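Local atomic coordinates of Rab5 protein, putative (Plasmodium falciparum, PDB entry 3CLV), a protein that is a putative small G protein of the Rab5 type, with the P-loop NTPase fold of the Ras family and GDP bound in its pocket. Residues A[8-13]-A[119-124]; A[91-96]-A[200-205]; A[112-117]-A[146-151]. One frame throughout, in Å; residues are numbered along the deposited sequence.

Contact 1: residues A[8-13]-A[119-124]; sequences YKTVLL and CAIVVF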
loop_
_atom_site.group_PDB
_atom_site.type_symbol
_atom_site.label_atom_id
_atom_site.label_comp_id
_atom_site.label_asym_id
_atom_site.label_seq_id
_atom_site.Cartn_x
_atom_site.Cartn_y
_atom_site.Cartn_z
ATOM N N TYR A 8 -7.104 7.454 4.087
ATOM C CA TYR A 8 -7.394 7.136 2.706
ATOM C C TYR A 8 -6.115 7.217 1.890
ATOM O O TYR A 8 -5.578 8.316 1.655
ATOM C CB TYR A 8 -8.482 8.070 2.173
ATOM C CG TYR A 8 -9.772 7.955 2.966
ATOM C CD1 TYR A 8 -10.717 7.000 2.638
ATOM C CD2 TYR A 8 -10.032 8.796 4.057
ATOM C CE1 TYR A 8 -11.890 6.866 3.356
ATOM C CE2 TYR A 8 -11.214 8.662 4.801
ATOM C CZ TYR A 8 -12.135 7.694 4.431
ATOM O OH TYR A 8 -13.312 7.524 5.127
ATOM N N LYS A 9 -5.620 6.045 1.479
ATOM C CA LYS A 9 -4.446 5.993 0.600
ATOM C C LYS A 9 -4.696 6.807 -0.662
ATOM O O LYS A 9 -5.736 6.658 -1.319
ATOM C CB LYS A 9 -4.046 4.555 0.254
ATOM C CG LYS A 9 -2.812 4.448 -0.667
ATOM C CD LYS A 9 -2.444 2.971 -0.887
ATOM C CE LYS A 9 -1.200 2.827 -1.754
ATOM N NZ LYS A 9 -0.873 1.364 -1.955
ATOM N N THR A 10 -3.743 7.686 -0.978
ATOM C CA THR A 10 -3.870 8.602 -2.102
ATOM C C THR A 10 -2.576 8.577 -2.889
ATOM O O THR A 10 -1.512 8.952 -2.367
ATOM C CB THR A 10 -4.196 10.020 -1.594
ATOM O OG1 THR A 10 -5.438 9.980 -0.893
ATOM C CG2 THR A 10 -4.262 11.024 -2.730
ATOM N N VAL A 11 -2.652 8.098 -4.134
ATOM C CA VAL A 11 -1.483 8.090 -5.006
ATOM C C VAL A 11 -1.328 9.454 -5.682
ATOM O O VAL A 11 -2.265 9.986 -6.307
ATOM C CB VAL A 11 -1.445 6.917 -6.034
ATOM C CG1 VAL A 11 -2.696 6.885 -6.943
ATOM C CG2 VAL A 11 -0.167 6.979 -6.906
ATOM N N LEU A 12 -0.139 10.020 -5.529
ATOM C CA LEU A 12 0.192 11.261 -6.198
ATOM C C LEU A 12 1.121 10.925 -7.351
ATOM O O LEU A 12 2.266 10.504 -7.152
ATOM C CB LEU A 12 0.813 12.254 -5.200
ATOM C CG LEU A 12 1.376 13.570 -5.741
ATOM C CD1 LEU A 12 0.343 14.383 -6.492
ATOM C CD2 LEU A 12 1.922 14.374 -4.561
ATOM N N LEU A 13 0.600 11.094 -8.564
ATOM C CA LEU A 13 1.179 10.548 -9.768
ATOM C C LEU A 13 1.345 11.641 -10.820
ATOM O O LEU A 13 0.516 12.537 -10.918
ATOM C CB LEU A 13 0.243 9.447 -10.301
ATOM C CG LEU A 13 0.462 8.804 -11.659
ATOM C CD1 LEU A 13 1.687 7.887 -11.635
ATOM C CD2 LEU A 13 -0.780 7.995 -12.030
ATOM N N CYS A 119 -7.932 7.429 -3.572
ATOM C CA CYS A 119 -7.821 8.580 -4.458
ATOM C C CYS A 119 -6.575 8.517 -5.310
ATOM O O CYS A 119 -5.556 7.968 -4.901
ATOM C CB CYS A 119 -7.757 9.878 -3.648
ATOM S SG CYS A 119 -9.145 10.139 -2.559
ATOM N N ALA A 120 -6.656 9.103 -6.493
ATOM C CA ALA A 120 -5.490 9.293 -7.328
ATOM C C ALA A 120 -5.455 10.744 -7.759
ATOM O O ALA A 120 -6.442 11.276 -8.312
ATOM C CB ALA A 120 -5.515 8.354 -8.541
ATOM N N ILE A 121 -4.329 11.390 -7.471
ATOM C CA ILE A 121 -4.055 12.747 -7.915
ATOM C C ILE A 121 -3.095 12.678 -9.094
ATOM O O ILE A 121 -1.915 12.313 -8.934
ATOM C CB ILE A 121 -3.420 13.618 -6.788
ATOM C CG1 ILE A 121 -4.284 13.627 -5.529
ATOM C CG2 ILE A 121 -3.172 15.069 -7.274
ATOM C CD1 ILE A 121 -3.546 14.260 -4.300
ATOM N N VAL A 122 -3.598 13.016 -10.281
ATOM C CA VAL A 122 -2.791 12.927 -11.503
ATOM C C VAL A 122 -2.435 14.340 -11.958
ATOM O O VAL A 122 -3.315 15.118 -12.363
ATOM C CB VAL A 122 -3.495 12.143 -12.648
ATOM C CG1 VAL A 122 -2.508 11.910 -13.795
ATOM C CG2 VAL A 122 -4.016 10.800 -12.148
ATOM N N VAL A 123 -1.151 14.667 -11.869
ATOM C CA VAL A 123 -0.680 16.040 -12.031
ATOM C C VAL A 123 0.018 16.195 -13.386
ATOM O O VAL A 123 0.736 15.317 -13.819
ATOM C CB VAL A 123 0.336 16.412 -10.887
ATOM C CG1 VAL A 123 0.783 17.876 -10.991
ATOM C CG2 VAL A 123 -0.270 16.114 -9.529
ATOM N N PHE A 124 -0.212 17.320 -14.050
ATOM C CA PHE A 124 0.587 17.684 -15.219
ATOM C C PHE A 124 0.987 19.157 -15.103
ATOM O O PHE A 124 0.521 19.877 -14.206
ATOM C CB PHE A 124 -0.150 17.350 -16.535
ATOM C CG PHE A 124 -1.319 18.279 -16.842
ATOM C CD1 PHE A 124 -2.581 18.032 -16.300
ATOM C CD2 PHE A 124 -1.148 19.382 -17.672
ATOM C CE1 PHE A 124 -3.655 18.884 -16.553
ATOM C CE2 PHE A 124 -2.220 20.256 -17.935
ATOM C CZ PHE A 124 -3.476 19.998 -17.376
#
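Strands 8-13 and 119-124 run parallel, their axes 4.6 Å apart at closest approach and inclined by 17°, with T10, V11, L12 and L13 beside C119, A120, I121 and V122. Five backbone hydrogen bonds, 2.8 to 3.2 Å long, alternate between them: C119 N gives to K9 O, V11 N to C119 O, I121 N to V11 O, L13 N to I121 O and V123 N to L13 O.

T10, C119, L12 and I121 share one face of the sheet. T10 CG2 meets I121 CD1 at 3.7 Å, while its OG1, beside its own backbone N (chi1 -61°), bonds to Y8 O at 3.0 Å from above the carbonyl plane; a threonine thus offers a methyl to the core with its hydroxyl satisfied. Branch CD1 of L12 reaches both V123 CG2, at 3.5 Å, and I121 CG2, at 3.7 Å. On the face of V11 and A120, V11 CG1 rests on A120 CB at 3.6 Å, where the bare methyl of A120 lets the beta-branched V11 come close. Helix 191-206 covers C119 and I121; helix 129-145 covers A120, V122 and L13.

Mostly apolar side chains on both faces suit a central strand pair sandwiched by helices, as in the three-layer alpha/beta fold of Ras-like P-loop proteins, with L12 touching residues of the probable P-loop.

Contact 2: residues A[91-96]-A[200-205]; sequences CNIKFD and EEIYKN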
loop_
_atom_site.group_PDB
_atom_site.type_symbol
_atom_site.label_atom_id
_atom_site.label_comp_id
_atom_site.label_asym_id
_atom_site.label_seq_id
_atom_site.Cartn_x
_atom_site.Cartn_y
_atom_site.Cartn_z
ATOM N N CYS A 91 -16.502 13.200 8.791
ATOM C CA CYS A 91 -16.034 14.357 8.034
ATOM C C CYS A 91 -14.645 14.858 8.423
ATOM O O CYS A 91 -14.219 15.940 7.984
ATOM C CB CYS A 91 -17.040 15.497 8.170
ATOM S SG CYS A 91 -16.958 16.267 9.789
ATOM N N ASN A 92 -13.957 14.098 9.266
ATOM C CA ASN A 92 -12.546 14.330 9.502
ATOM C C ASN A 92 -11.772 13.354 8.623
ATOM O O ASN A 92 -11.648 12.170 8.949
ATOM C CB ASN A 92 -12.206 14.139 10.975
ATOM C CG ASN A 92 -10.832 14.678 11.328
ATOM O OD1 ASN A 92 -10.614 15.898 11.366
ATOM N ND2 ASN A 92 -9.901 13.771 11.608
ATOM N N ILE A 93 -11.277 13.855 7.498
ATOM C CA ILE A 93 -10.707 12.993 6.466
ATOM C C ILE A 93 -9.190 13.102 6.380
ATOM O O ILE A 93 -8.640 14.166 6.070
ATOM C CB ILE A 93 -11.393 13.239 5.103
ATOM C CG1 ILE A 93 -12.856 12.791 5.207
ATOM C CG2 ILE A 93 -10.660 12.503 3.963
ATOM C CD1 ILE A 93 -13.805 13.651 4.438
ATOM N N LYS A 94 -8.530 11.985 6.680
ATOM C CA LYS A 94 -7.074 11.916 6.697
ATOM C C LYS A 94 -6.544 11.232 5.438
ATOM O O LYS A 94 -6.935 10.111 5.115
ATOM C CB LYS A 94 -6.613 11.181 7.944
ATOM C CG LYS A 94 -5.117 10.963 8.031
ATOM C CD LYS A 94 -4.796 10.396 9.395
ATOM C CE LYS A 94 -3.381 9.889 9.464
ATOM N NZ LYS A 94 -3.056 9.550 10.887
ATOM N N PHE A 95 -5.676 11.939 4.717
ATOM C CA PHE A 95 -5.061 11.425 3.496
ATOM C C PHE A 95 -3.695 10.835 3.800
ATOM O O PHE A 95 -2.916 11.460 4.514
ATOM C CB PHE A 95 -4.919 12.552 2.458
ATOM C CG PHE A 95 -6.237 13.077 1.966
ATOM C CD1 PHE A 95 -6.885 12.468 0.886
ATOM C CD2 PHE A 95 -6.842 14.170 2.588
ATOM C CE1 PHE A 95 -8.117 12.942 0.424
ATOM C CE2 PHE A 95 -8.080 14.657 2.143
ATOM C CZ PHE A 95 -8.722 14.041 1.046
ATOM N N ASP A 96 -3.428 9.629 3.287
ATOM C CA ASP A 96 -2.096 9.052 3.328
ATOM C C ASP A 96 -1.540 9.151 1.904
ATOM O O ASP A 96 -1.882 8.333 1.050
ATOM C CB ASP A 96 -2.173 7.601 3.835
ATOM C CG ASP A 96 -0.863 6.827 3.663
ATOM O OD1 ASP A 96 0.222 7.436 3.514
ATOM O OD2 ASP A 96 -0.926 5.580 3.683
ATOM N N GLU A 200 -14.492 16.146 0.032
ATOM C CA GLU A 200 -15.937 16.288 -0.284
ATOM C C GLU A 200 -16.465 15.044 -1.023
ATOM O O GLU A 200 -17.519 14.505 -0.701
ATOM C CB GLU A 200 -16.194 17.552 -1.122
ATOM C CG GLU A 200 -15.955 18.861 -0.360
ATOM C CD GLU A 200 -15.843 20.092 -1.261
ATOM O OE1 GLU A 200 -15.648 19.963 -2.492
ATOM O OE2 GLU A 200 -15.935 21.214 -0.722
ATOM N N GLU A 201 -15.705 14.592 -2.018
ATOM C CA GLU A 201 -16.053 13.407 -2.779
ATOM C C GLU A 201 -16.020 12.105 -1.935
ATOM O O GLU A 201 -16.903 11.264 -2.074
ATOM C CB GLU A 201 -15.138 13.302 -3.998
ATOM C CG GLU A 201 -15.679 12.414 -5.092
ATOM C CD GLU A 201 -16.953 12.949 -5.741
ATOM O OE1 GLU A 201 -17.195 14.186 -5.768
ATOM O OE2 GLU A 201 -17.703 12.101 -6.245
ATOM N N ILE A 202 -15.016 11.938 -1.067
ATOM C CA ILE A 202 -14.989 10.766 -0.180
ATOM C C ILE A 202 -16.240 10.750 0.712
ATOM O O ILE A 202 -16.884 9.713 0.859
ATOM C CB ILE A 202 -13.714 10.695 0.701
ATOM C CG1 ILE A 202 -12.473 10.429 -0.156
ATOM C CG2 ILE A 202 -13.848 9.596 1.759
ATOM C CD1 ILE A 202 -11.138 10.734 0.588
ATOM N N TYR A 203 -16.576 11.906 1.285
ATOM C CA TYR A 203 -17.714 12.023 2.199
ATOM C C TYR A 203 -19.023 11.674 1.493
ATOM O O TYR A 203 -19.833 10.895 1.999
ATOM C CB TYR A 203 -17.812 13.451 2.733
ATOM C CG TYR A 203 -18.919 13.643 3.754
ATOM C CD1 TYR A 203 -18.745 13.233 5.070
ATOM C CD2 TYR A 203 -20.137 14.227 3.394
ATOM C CE1 TYR A 203 -19.755 13.409 6.021
ATOM C CE2 TYR A 203 -21.157 14.403 4.336
ATOM C CZ TYR A 203 -20.949 13.990 5.643
ATOM O OH TYR A 203 -21.935 14.147 6.594
ATOM N N LYS A 204 -19.207 12.275 0.323
ATOM C CA LYS A 204 -20.347 12.016 -0.541
ATOM C C LYS A 204 -20.498 10.508 -0.754
ATOM O O LYS A 204 -21.609 9.977 -0.711
ATOM C CB LYS A 204 -20.136 12.758 -1.856
ATOM C CG LYS A 204 -21.270 12.709 -2.864
ATOM C CD LYS A 204 -20.833 13.431 -4.137
ATOM C CE LYS A 204 -22.012 13.762 -5.043
ATOM N NZ LYS A 204 -22.695 12.539 -5.567
ATOM N N ASN A 205 -19.375 9.822 -0.956
ATOM C CA ASN A 205 -19.377 8.382 -1.130
ATOM C C ASN A 205 -19.685 7.562 0.111
ATOM O O ASN A 205 -20.450 6.599 0.031
ATOM C CB ASN A 205 -18.075 7.911 -1.783
ATOM C CG ASN A 205 -18.128 8.044 -3.279
ATOM O OD1 ASN A 205 -18.615 7.152 -3.960
ATOM N ND2 ASN A 205 -17.671 9.177 -3.796
#
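I202 sends CG1 out beside its own backbone N (chi1 -68°) and extends it (chi2 164°), which carries CD1 out from the helix to I93 and F95. I93 has CG2 anti to the backbone N, and that methyl lies 3.8 Å from I202 CD1. The same I202 CD1 comes 3.7 Å from F95 CE1, approaching the ring obliquely, so one methyl bridges two residues of strand 92-99. I202 runs alongside both I93 and F95, pointing the opposite way. Isoleucine suits this place, since its branched, stiff side chain holds the terminal methyl between an aliphatic group and a ring.

This is the helix-on-sheet packing of the Ras-like fold: the C-terminal helix 191-206 lies against one face of the sheet, its segment 200-205 set at 120° to the strand segment 92-96, with their axes 9.6 Å apart at closest approach. F195 of the same helix packs edge-to-face with F95, and Y8 of the adjacent strand touches both I93 and I202.

Toward the start of the strand Y203 takes over. Its CE1 meets C91 CB at 4.0 Å, again obliquely to the ring, while I93 CD1 lies more loosely, 4.4 Å from Y203 CB. A tyrosine serves here by packing its ring on apolar atoms while its OH is hydrogen-bonded to N87 N.

Contact 3: residues A[112-117]-A[146-151]; sequences LYYRGA and SNYIII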
loop_
_atom_site.group_PDB
_atom_site.type_symbol
_atom_site.label_atom_id
_atom_site.label_comp_id
_atom_site.label_asym_id
_atom_site.label_seq_id
_atom_site.Cartn_x
_atom_site.Cartn_y
_atom_site.Cartn_z
ATOM N N LEU A 112 2.222 -0.933 -6.727
ATOM C CA LEU A 112 2.322 -0.834 -5.266
ATOM C C LEU A 112 1.706 0.478 -4.790
ATOM O O LEU A 112 1.155 0.545 -3.693
ATOM C CB LEU A 112 3.792 -0.917 -4.825
ATOM C CG LEU A 112 4.538 -2.210 -5.195
ATOM C CD1 LEU A 112 6.035 -2.024 -4.961
ATOM C CD2 LEU A 112 4.026 -3.429 -4.406
ATOM N N TYR A 113 1.808 1.511 -5.631
ATOM C CA TYR A 113 1.221 2.833 -5.337
ATOM C C TYR A 113 -0.283 2.873 -5.555
ATOM O O TYR A 113 -0.990 3.541 -4.805
ATOM C CB TYR A 113 1.901 3.962 -6.142
ATOM C CG TYR A 113 3.331 4.211 -5.722
ATOM C CD1 TYR A 113 4.371 3.391 -6.194
ATOM C CD2 TYR A 113 3.653 5.271 -4.875
ATOM C CE1 TYR A 113 5.686 3.601 -5.800
ATOM C CE2 TYR A 113 4.962 5.490 -4.465
ATOM C CZ TYR A 113 5.974 4.651 -4.940
ATOM O OH TYR A 113 7.274 4.864 -4.533
ATOM N N TYR A 114 -0.763 2.176 -6.583
ATOM C CA TYR A 114 -2.189 2.135 -6.910
ATOM C C TYR A 114 -3.024 1.249 -6.010
ATOM O O TYR A 114 -4.171 1.592 -5.720
ATOM C CB TYR A 114 -2.418 1.617 -8.339
ATOM C CG TYR A 114 -1.792 2.419 -9.440
ATOM C CD1 TYR A 114 -1.359 3.735 -9.237
ATOM C CD2 TYR A 114 -1.668 1.870 -10.718
ATOM C CE1 TYR A 114 -0.791 4.483 -10.281
ATOM C CE2 TYR A 114 -1.120 2.604 -11.768
ATOM C CZ TYR A 114 -0.682 3.905 -11.542
ATOM O OH TYR A 114 -0.121 4.607 -12.593
ATOM N N ARG A 115 -2.482 0.081 -5.633
ATOM C CA ARG A 115 -3.265 -0.938 -4.923
ATOM C C ARG A 115 -3.843 -0.457 -3.595
ATOM O O ARG A 115 -3.105 -0.014 -2.710
ATOM C CB ARG A 115 -2.461 -2.220 -4.703
ATOM C CG ARG A 115 -3.374 -3.382 -4.410
ATOM C CD ARG A 115 -2.639 -4.673 -4.408
ATOM N NE ARG A 115 -3.502 -5.765 -3.955
ATOM C CZ ARG A 115 -4.168 -6.590 -4.768
ATOM N NH1 ARG A 115 -4.057 -6.477 -6.091
ATOM N NH2 ARG A 115 -4.906 -7.564 -4.255
ATOM N N GLY A 116 -5.167 -0.529 -3.486
ATOM C CA GLY A 116 -5.864 -0.109 -2.279
ATOM C C GLY A 116 -5.982 1.399 -2.102
ATOM O O GLY A 116 -6.380 1.859 -1.038
ATOM N N ALA A 117 -5.618 2.174 -3.123
ATOM C CA ALA A 117 -5.765 3.631 -3.039
ATOM C C ALA A 117 -7.228 4.016 -3.218
ATOM O O ALA A 117 -7.932 3.441 -4.061
ATOM C CB ALA A 117 -4.897 4.338 -4.078
ATOM N N SER A 146 -9.093 0.018 -10.881
ATOM C CA SER A 146 -9.994 -0.063 -9.742
ATOM C C SER A 146 -10.908 1.154 -9.686
ATOM O O SER A 146 -10.853 2.004 -10.556
ATOM C CB SER A 146 -9.181 -0.220 -8.436
ATOM O OG SER A 146 -10.028 -0.521 -7.337
ATOM N N ASN A 147 -11.759 1.235 -8.674
ATOM C CA ASN A 147 -12.576 2.431 -8.506
ATOM C C ASN A 147 -11.720 3.447 -7.753
ATOM O O ASN A 147 -11.361 3.228 -6.614
ATOM C CB ASN A 147 -13.903 2.125 -7.772
ATOM C CG ASN A 147 -13.685 1.499 -6.396
ATOM O OD1 ASN A 147 -12.979 0.499 -6.265
ATOM N ND2 ASN A 147 -14.302 2.077 -5.375
ATOM N N TYR A 148 -11.304 4.506 -8.427
ATOM C CA TYR A 148 -10.564 5.561 -7.757
ATOM C C TYR A 148 -11.377 6.823 -7.866
ATOM O O TYR A 148 -12.055 7.044 -8.875
ATOM C CB TYR A 148 -9.188 5.789 -8.414
ATOM C CG TYR A 148 -8.281 4.579 -8.372
ATOM C CD1 TYR A 148 -7.638 4.195 -7.190
ATOM C CD2 TYR A 148 -8.073 3.809 -9.519
ATOM C CE1 TYR A 148 -6.796 3.067 -7.155
ATOM C CE2 TYR A 148 -7.247 2.686 -9.502
ATOM C CZ TYR A 148 -6.617 2.324 -8.326
ATOM O OH TYR A 148 -5.836 1.214 -8.354
ATOM N N ILE A 149 -11.310 7.652 -6.834
ATOM C CA ILE A 149 -11.664 9.063 -6.994
ATOM C C ILE A 149 -10.438 9.750 -7.593
ATOM O O ILE A 149 -9.387 9.847 -6.944
ATOM C CB ILE A 149 -12.087 9.720 -5.650
ATOM C CG1 ILE A 149 -13.304 8.997 -5.069
ATOM C CG2 ILE A 149 -12.399 11.205 -5.875
ATOM C CD1 ILE A 149 -13.570 9.307 -3.577
ATOM N N ILE A 150 -10.569 10.201 -8.841
ATOM C CA ILE A 150 -9.442 10.769 -9.593
ATOM C C ILE A 150 -9.618 12.277 -9.742
ATOM O O ILE A 150 -10.679 12.752 -10.169
ATOM C CB ILE A 150 -9.282 10.134 -10.991
ATOM C CG1 ILE A 150 -9.085 8.612 -10.883
ATOM C CG2 ILE A 150 -8.124 10.792 -11.758
ATOM C CD1 ILE A 150 -9.359 7.896 -12.206
ATOM N N ILE A 151 -8.569 13.005 -9.372
ATOM C CA ILE A 151 -8.478 14.435 -9.614
ATOM C C ILE A 151 -7.296 14.738 -10.543
ATOM O O ILE A 151 -6.143 14.341 -10.279
ATOM C CB ILE A 151 -8.479 15.263 -8.303
ATOM C CG1 ILE A 151 -8.519 16.772 -8.599
ATOM C CG2 ILE A 151 -7.308 14.860 -7.342
ATOM C CD1 ILE A 151 -9.180 17.560 -7.426
HETATM O O HOH W 1 -8.639 0.867 -4.931
#
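This is a partly buried contact between the end of helix 110-114, with the turn that follows it, and the loop leading into strand 149-155, at one end of the sheet. One tyrosine dominates it: Y148, just before the strand, leans over to Y114 and the turn. Its CG lies beside the backbone N (chi1 -61°), which directs the ring across to Y114 and A117.

The phenol oxygen Y148 OH lies 3.1 Å from Y114 O, and the carbonyl oxygen sits at the edge of the Y148 ring, near its plane. Y148 OH is also hydrogen-bonded with S145 OG, so the polar end of the tyrosine is anchored on its own side of the contact as well. Y114 O already takes the N-H of A117 at 3.0 Å, the bond that closes the type II turn Y114-A117; G116 fits there because its phi of 76° is easily adopted without a side chain. Y148 OH also packs 3.4 Å from Y114 CB.

The flank of the same ring rests on A117: Y148 CE1 is 3.8 Å from A117 CB, and A117 O is 3.2 Å from Y148 CD1, oblique to the ring. A small alanine suits this place, since its methyl lets the broad ring come close to the backbone. A water donates to A117 O at 2.8 Å and is hydrogen-bonded with S146 OG, 3.1 Å away, so a bridge of solvent joins the two segments beside the ring.

Around these residues, helix 129-145 packs against Y114 through W138, Q141 and L142, and L142 also touches Y148, while Y114 meets V11 and L13 of strand 8-13; I149, opening strand 149-155, packs on helix 191-206.

How the contacts relate
Contact 1 lies about 4 Å from the centre of the chain and joins two inner strands of the sheet; the centres of contacts 2 and 3 are about 14 and 7 Å from its own, and 14 Å from each other. All three reach the one mixed sheet. Strand 92-99 borders strand 8-13, with T10 N to D96 O at 2.8 Å, and strand 149-155 borders 119-125. K9 NZ ties contact 1 to contact 3 through R115 O and L112 O, while I202 packs on I149 between contacts 2 and 3. Along the chain the order is 8-13, 91-96, 112-117, 119-124, 146-151, 200-205: residues far apart in sequence meet in one alpha/beta domain, contact 1 its central strand pair.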